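Local coordinates for solute-binding protein (Thermoactinomyces vulgaris, PDB 2ZYO) that binds maltodextrins such as maltotetraose, and probably cyclodextrins, and probably serves as the solute-binding component of a carbohydrate uptake system, at residues P354-A366 against A384-K396. Numbering follows the deposited sequence.
Sequences PEMGVVWEPINNA and AVKIMKEKIQTMK. With GLC (alpha-D-glucopyranose), chain B.
Lys396 reaches back from the last residues of 384-396 to the carbonyl of Pro354, giving NZ to O at 2.8 Å, the one direct hydrogen bond joining the two segments. The ammonium sits above the carbonyl plane, 66° out of it, while Gly357 N takes the same oxygen from the opposite face, so this turn carbonyl is gripped from two sides. The lysine runs extended until a last bend (chi4 -67°) turns NZ onto the oxygen, and its CE lies 3.7 Å from Val358 CG2, the two side chains meeting tip to tip. Next along, Glu355 turns its aliphatic part to the helix: CG packs on Ile392 CG2 at 3.7 Å, the chains crossing at about a right angle.

Helix segments 360-366 and 384-394 run antiparallel, axes 8.6 Å apart at their closest and 169° between their directions. Pro362 wedges its ring between Ile387 and Met388, CG 3.6 Å from Ile387 CG2. Met388, extended beyond CG, slides past that ring to bring CE within 3.8 Å of Val359 CG1 and against Ile363 CB. Ala384 CB rests on Pro362 O and Ala366 CB. A water donates to Glu361 OE1 and takes a weak bond from Lys391 NZ.

From the other side of helix 360-371, Trp360 lays one indole face on the glucose, whose C4 stands 3.4 Å above the ring, with Met356 CE backing the opposite face; Asn364 ND2 adds a weak bond to O6. With Trp360 replaced by an alanine, the glucose would probably lose its stacking platform and Met356 CE the ring face it lies on. Apolar packing on one side, pinned at one end by Lys396, and sugar stacking on the other imply that helix 377-394 backs this wall of the glycan pocket.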
# COMPACT_ATOMS: atom_id res chain seq x y z
N PRO A 354 15.15 -4.01 -1.30
CA PRO A 354 15.74 -2.89 -0.56
C PRO A 354 16.01 -1.66 -1.42
O PRO A 354 15.88 -0.53 -0.93
CB PRO A 354 17.06 -3.47 -0.03
CG PRO A 354 16.81 -4.94 0.05
CD PRO A 354 15.94 -5.25 -1.13
N GLU A 355 16.35 -1.88 -2.68
CA GLU A 355 16.68 -0.80 -3.61
C GLU A 355 15.53 0.19 -3.87
O GLU A 355 15.78 1.34 -4.23
CB GLU A 355 17.20 -1.37 -4.93
CG GLU A 355 18.57 -2.02 -4.81
CD GLU A 355 18.53 -3.45 -4.28
OE1 GLU A 355 17.43 -4.04 -4.19
OE2 GLU A 355 19.61 -3.99 -3.97
N MET A 356 14.29 -0.25 -3.68
CA MET A 356 13.14 0.65 -3.83
C MET A 356 13.19 1.81 -2.84
O MET A 356 12.71 2.91 -3.13
CB MET A 356 11.82 -0.11 -3.70
CG MET A 356 10.59 0.72 -4.05
SD MET A 356 10.57 1.25 -5.77
CE MET A 356 9.31 2.52 -5.75
N GLY A 357 13.80 1.57 -1.67
CA GLY A 357 13.92 2.58 -0.62
C GLY A 357 14.55 3.89 -1.07
O GLY A 357 14.18 4.96 -0.58
N VAL A 358 15.50 3.81 -2.00
CA VAL A 358 16.22 4.99 -2.47
C VAL A 358 15.67 5.53 -3.80
O VAL A 358 16.23 6.47 -4.37
CB VAL A 358 17.75 4.74 -2.58
CG1 VAL A 358 18.34 4.44 -1.20
CG2 VAL A 358 18.07 3.63 -3.57
N VAL A 359 14.58 4.94 -4.28
CA VAL A 359 13.93 5.39 -5.51
C VAL A 359 13.03 6.60 -5.25
O VAL A 359 13.02 7.54 -6.05
CB VAL A 359 13.14 4.24 -6.20
CG1 VAL A 359 12.21 4.78 -7.30
CG2 VAL A 359 14.09 3.22 -6.78
N TRP A 360 12.31 6.58 -4.14
CA TRP A 360 11.29 7.59 -3.83
C TRP A 360 11.79 9.03 -3.90
O TRP A 360 11.19 9.86 -4.57
CB TRP A 360 10.63 7.33 -2.47
CG TRP A 360 9.97 5.99 -2.35
CD1 TRP A 360 10.40 4.93 -1.61
CD2 TRP A 360 8.75 5.57 -2.99
NE1 TRP A 360 9.53 3.87 -1.74
CE2 TRP A 360 8.51 4.24 -2.58
CE3 TRP A 360 7.85 6.19 -3.86
CZ2 TRP A 360 7.40 3.51 -3.02
CZ3 TRP A 360 6.74 5.47 -4.29
CH2 TRP A 360 6.53 4.14 -3.87
N GLU A 361 12.89 9.32 -3.20
CA GLU A 361 13.42 10.69 -3.13
C GLU A 361 13.74 11.29 -4.51
O GLU A 361 13.19 12.34 -4.86
CB GLU A 361 14.62 10.77 -2.18
CG GLU A 361 15.16 12.19 -1.94
CD GLU A 361 16.48 12.20 -1.17
OE1 GLU A 361 16.67 11.34 -0.28
OE2 GLU A 361 17.33 13.07 -1.45
N PRO A 362 14.62 10.63 -5.30
CA PRO A 362 14.95 11.12 -6.65
C PRO A 362 13.75 11.22 -7.60
O PRO A 362 13.65 12.19 -8.35
CB PRO A 362 15.96 10.09 -7.17
CG PRO A 362 16.47 9.40 -5.97
CD PRO A 362 15.37 9.41 -4.98
N ILE A 363 12.86 10.22 -7.59
CA ILE A 363 11.71 10.25 -8.50
C ILE A 363 10.71 11.36 -8.14
O ILE A 363 10.15 12.00 -9.03
CB ILE A 363 11.02 8.86 -8.68
CG1 ILE A 363 10.08 8.86 -9.89
CG2 ILE A 363 10.29 8.42 -7.42
CD1 ILE A 363 10.78 9.03 -11.23
N ASN A 364 10.51 11.58 -6.85
CA ASN A 364 9.63 12.65 -6.39
C ASN A 364 10.22 14.03 -6.67
O ASN A 364 9.50 14.95 -7.05
CB ASN A 364 9.28 12.49 -4.91
CG ASN A 364 8.40 11.29 -4.65
OD1 ASN A 364 7.71 10.79 -5.54
ND2 ASN A 364 8.41 10.80 -3.41
N ASN A 365 11.53 14.16 -6.49
CA ASN A 365 12.24 15.38 -6.86
C ASN A 365 12.08 15.67 -8.35
O ASN A 365 11.86 16.82 -8.75
CB ASN A 365 13.72 15.30 -6.49
CG ASN A 365 13.95 15.40 -4.99
OD1 ASN A 365 13.03 15.64 -4.21
ND2 ASN A 365 15.20 15.22 -4.57
N ALA A 366 12.18 14.62 -9.17
CA ALA A 366 11.96 14.73 -10.61
C ALA A 366 10.56 15.26 -10.93
O ALA A 366 10.40 16.08 -11.83
CB ALA A 366 12.19 13.39 -11.29
N ALA A 384 17.19 11.72 -12.30
CA ALA A 384 16.67 10.92 -11.19
C ALA A 384 17.23 9.50 -11.20
O ALA A 384 17.62 8.98 -10.15
CB ALA A 384 15.15 10.90 -11.21
N VAL A 385 17.26 8.88 -12.38
CA VAL A 385 17.76 7.51 -12.52
C VAL A 385 19.26 7.44 -12.20
O VAL A 385 19.70 6.51 -11.52
CB VAL A 385 17.41 6.90 -13.90
CG1 VAL A 385 18.16 5.59 -14.14
CG2 VAL A 385 15.91 6.66 -14.01
N LYS A 386 20.01 8.42 -12.68
CA LYS A 386 21.44 8.53 -12.35
C LYS A 386 21.66 8.56 -10.84
O LYS A 386 22.54 7.87 -10.32
CB LYS A 386 22.05 9.77 -13.02
CG LYS A 386 23.56 9.94 -12.81
CD LYS A 386 24.36 8.80 -13.43
CE LYS A 386 25.86 8.96 -13.19
NZ LYS A 386 26.22 8.94 -11.74
N ILE A 387 20.85 9.36 -10.14
CA ILE A 387 20.91 9.47 -8.69
C ILE A 387 20.58 8.15 -7.99
O ILE A 387 21.28 7.74 -7.06
CB ILE A 387 20.00 10.62 -8.17
CG1 ILE A 387 20.61 11.98 -8.54
CG2 ILE A 387 19.79 10.52 -6.67
CD1 ILE A 387 19.65 13.15 -8.43
N MET A 388 19.53 7.48 -8.46
CA MET A 388 19.13 6.17 -7.93
C MET A 388 20.26 5.15 -7.99
O MET A 388 20.56 4.49 -7.00
CB MET A 388 17.95 5.60 -8.72
CG MET A 388 16.64 6.28 -8.47
SD MET A 388 15.45 5.69 -9.67
CE MET A 388 14.27 7.03 -9.59
N LYS A 389 20.86 5.04 -9.17
CA LYS A 389 21.87 4.02 -9.44
C LYS A 389 23.14 4.21 -8.61
O LYS A 389 23.81 3.24 -8.27
CB LYS A 389 22.19 3.98 -10.94
CG LYS A 389 20.99 3.58 -11.79
CD LYS A 389 21.30 3.62 -13.28
CE LYS A 389 21.95 2.33 -13.76
NZ LYS A 389 21.07 1.14 -13.57
N GLU A 390 23.44 5.47 -8.28
CA GLU A 390 24.54 5.78 -7.37
C GLU A 390 24.19 5.37 -5.94
O GLU A 390 25.01 4.79 -5.24
CB GLU A 390 24.90 7.27 -7.43
CG GLU A 390 26.21 7.62 -6.73
CD GLU A 390 26.47 9.12 -6.69
OE1 GLU A 390 25.68 9.85 -6.07
OE2 GLU A 390 27.49 9.55 -7.27
N LYS A 391 22.95 5.67 -5.53
CA LYS A 391 22.46 5.36 -4.18
C LYS A 391 22.32 3.86 -3.92
O LYS A 391 22.49 3.41 -2.79
CB LYS A 391 21.13 6.07 -3.91
CG LYS A 391 21.23 7.58 -3.67
CD LYS A 391 21.79 7.92 -2.28
CE LYS A 391 20.73 7.78 -1.19
NZ LYS A 391 21.22 8.23 0.14
N ILE A 392 22.01 3.11 -4.97
CA ILE A 392 21.85 1.65 -4.89
C ILE A 392 23.17 0.94 -4.53
O ILE A 392 23.18 -0.02 -3.76
CB ILE A 392 21.22 1.08 -6.19
CG1 ILE A 392 19.70 1.32 -6.18
CG2 ILE A 392 21.53 -0.42 -6.36
CD1 ILE A 392 19.03 1.18 -7.54
N GLN A 393 24.28 1.44 -5.08
CA GLN A 393 25.60 0.86 -4.84
C GLN A 393 26.29 1.42 -3.59
O GLN A 393 27.34 0.93 -3.18
CB GLN A 393 26.49 1.05 -6.08
CG GLN A 393 27.73 0.17 -6.13
CD GLN A 393 27.42 -1.30 -6.35
OE1 GLN A 393 27.82 -2.16 -5.56
NE2 GLN A 393 26.69 -1.61 -7.42
N THR A 394 25.67 2.43 -2.98
CA THR A 394 26.28 3.17 -1.86
C THR A 394 26.39 2.37 -0.55
O THR A 394 27.43 1.75 -0.29
CB THR A 394 25.58 4.54 -1.63
OG1 THR A 394 25.54 5.27 -2.86
CG2 THR A 394 26.32 5.37 -0.59
N MET A 395 25.32 2.37 0.25
CA MET A 395 25.35 1.78 1.59
C MET A 395 24.75 0.38 1.64
O MET A 395 24.82 -0.30 2.67
CB MET A 395 24.62 2.69 2.58
CG MET A 395 25.27 4.06 2.79
SD MET A 395 24.14 5.24 3.55
CE MET A 395 23.04 5.62 2.19
N LYS A 396 24.16 -0.05 0.53
CA LYS A 396 23.43 -1.31 0.47
C LYS A 396 24.34 -2.53 0.35
O LYS A 396 25.37 -2.48 -0.32
CB LYS A 396 22.42 -1.29 -0.68
CG LYS A 396 21.31 -0.27 -0.50
CD LYS A 396 20.34 -0.29 -1.66
CE LYS A 396 19.28 0.79 -1.49
NZ LYS A 396 18.38 0.56 -0.33
C1 GLC B . 4.78 5.67 -0.19
C2 GLC B . 5.90 4.80 0.39
C3 GLC B . 6.97 5.68 1.03
C4 GLC B . 7.48 6.70 0.01
C5 GLC B . 6.31 7.50 -0.57
C6 GLC B . 6.73 8.44 -1.68
O2 GLC B . 5.36 3.92 1.36
O3 GLC B . 8.04 4.88 1.49
O4 GLC B . 8.39 7.59 0.65
O5 GLC B . 5.31 6.61 -1.12
O6 GLC B . 6.39 9.78 -1.37
O HOH W 1 19.70 11.13 -0.27